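Side-chain contact in peptidoglycan recognition protein-LC isoform LCx (Drosophila melanogaster, PDB 2F2L), which probably acts as an immune receptor whose amidase-like ectodomain binds peptidoglycan fragments: residues 154-157 with 158-162. Residues are numbered along the deposited sequence; the frame is centred on the assembly and turned at random.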
# COMPACT_ATOMS: atom_id res chain seq x y z
N TYR B 154 2.18 -18.31 3.95
CA TYR B 154 1.08 -19.27 4.11
C TYR B 154 1.56 -20.71 4.03
O TYR B 154 1.14 -21.55 4.82
CB TYR B 154 -0.01 -19.04 3.08
CG TYR B 154 -1.25 -19.88 3.31
CD1 TYR B 154 -2.03 -19.69 4.43
CD2 TYR B 154 -1.64 -20.84 2.39
CE1 TYR B 154 -3.18 -20.45 4.64
CE2 TYR B 154 -2.79 -21.59 2.58
CZ TYR B 154 -3.55 -21.39 3.70
OH TYR B 154 -4.68 -22.13 3.89
N LYS B 155 2.42 -21.01 3.06
CA LYS B 155 2.95 -22.37 2.95
C LYS B 155 3.69 -22.79 4.23
O LYS B 155 3.64 -23.95 4.62
CB LYS B 155 3.86 -22.52 1.72
CG LYS B 155 3.11 -22.60 0.42
CD LYS B 155 3.99 -23.12 -0.72
CE LYS B 155 4.91 -22.06 -1.28
NZ LYS B 155 5.64 -22.55 -2.50
N ILE B 156 4.34 -21.84 4.90
CA ILE B 156 5.05 -22.13 6.14
C ILE B 156 4.07 -22.43 7.30
O ILE B 156 4.19 -23.46 7.96
CB ILE B 156 6.05 -21.00 6.50
CG1 ILE B 156 7.22 -21.00 5.50
CG2 ILE B 156 6.58 -21.16 7.92
CD1 ILE B 156 8.13 -19.80 5.61
N ILE B 157 3.10 -21.55 7.52
CA ILE B 157 2.19 -21.70 8.65
C ILE B 157 1.23 -22.90 8.48
O ILE B 157 0.75 -23.44 9.48
CB ILE B 157 1.38 -20.41 8.98
CG1 ILE B 157 0.29 -20.17 7.94
CG2 ILE B 157 2.31 -19.20 9.14
CD1 ILE B 157 -0.51 -18.92 8.18
N LYS B 158 0.93 -23.30 7.24
CA LYS B 158 0.16 -24.52 6.97
C LYS B 158 0.79 -25.77 7.59
O LYS B 158 0.10 -26.75 7.79
CB LYS B 158 -0.00 -24.77 5.47
CG LYS B 158 -1.27 -24.22 4.89
CD LYS B 158 -1.50 -24.70 3.44
CE LYS B 158 -1.90 -26.16 3.39
NZ LYS B 158 -2.69 -26.49 2.18
N LYS B 159 2.10 -25.75 7.85
CA LYS B 159 2.80 -26.88 8.47
C LYS B 159 2.98 -26.75 9.98
O LYS B 159 3.60 -27.62 10.60
CB LYS B 159 4.17 -27.06 7.83
CG LYS B 159 4.12 -27.43 6.37
CD LYS B 159 5.44 -27.10 5.72
CE LYS B 159 5.55 -27.65 4.31
NZ LYS B 159 6.35 -26.71 3.48
N TRP B 160 2.45 -25.68 10.57
CA TRP B 160 2.49 -25.51 12.01
C TRP B 160 1.40 -26.34 12.69
O TRP B 160 0.29 -26.48 12.16
CB TRP B 160 2.34 -24.02 12.38
CG TRP B 160 3.57 -23.19 12.09
CD1 TRP B 160 4.70 -23.58 11.43
CD2 TRP B 160 3.76 -21.80 12.42
NE1 TRP B 160 5.59 -22.55 11.36
CE2 TRP B 160 5.04 -21.44 11.96
CE3 TRP B 160 2.98 -20.84 13.08
CZ2 TRP B 160 5.56 -20.15 12.12
CZ3 TRP B 160 3.49 -19.56 13.24
CH2 TRP B 160 4.77 -19.22 12.77
N PRO B 161 1.69 -26.88 13.89
CA PRO B 161 0.78 -27.85 14.50
C PRO B 161 -0.62 -27.29 14.80
O PRO B 161 -1.60 -28.05 14.73
CB PRO B 161 1.51 -28.25 15.79
CG PRO B 161 2.95 -27.92 15.53
CD PRO B 161 2.87 -26.65 14.75
N HIS B 162 -0.73 -26.00 15.10
CA HIS B 162 -2.04 -25.42 15.40
C HIS B 162 -2.86 -25.03 14.16
O HIS B 162 -4.02 -24.63 14.29
CB HIS B 162 -1.87 -24.22 16.32
CG HIS B 162 -1.43 -24.59 17.70
ND1 HIS B 162 -2.31 -24.79 18.74
CD2 HIS B 162 -0.19 -24.82 18.22
CE1 HIS B 162 -1.65 -25.12 19.83
NE2 HIS B 162 -0.36 -25.13 19.54
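Tyr154 and Lys158 sit one helical turn apart and are joined twice. Their backbones share the bond from Lys158 N to Tyr154 O, 3.0 Å long. Their side chains meet as well. The Tyr154 ring is swung to the side opposite its own backbone N (chi1 -172°), and Lys158 CG lies over one ring face. Lys158 CG stands 4.0 Å from the ring centroid, a CH-pi contact, and Lys158 CD reaches past the rim, within 3.5 Å of Tyr154 CE2. On the same turn, Lys155 NZ forms a long, weak ion pair with Glu152 OE2.

Further on, the bonding tightens from four residues to three. Lys159 N donates to Ile156 O at 3.1 Å, and Trp160 N donates to Ile157 O at 3.0 Å. The second bond closes a type I beta turn from Ile157 to Trp160. Three successive amides, Lys158 to Trp160, thus find acceptors in residues 154-157.

The turn brings the Trp160 indole back against the backbone it has just left. Ile157 CA packs over the five-membered ring, 4.0 Å from its centroid, and Ile156 CG2 lies 3.8 Å from Trp160 NE1. Trp160 also packs on Leu115, Cys118 and Leu122 of helix 112-127, and on Leu137. Past the turn, His162 ND1 is satisfied by Tyr135 O.

This is a type I beta turn following helix 151-157, whose tryptophan packs that helix against helix 112-127 and edge strand 135-139 of the amidase-like fold.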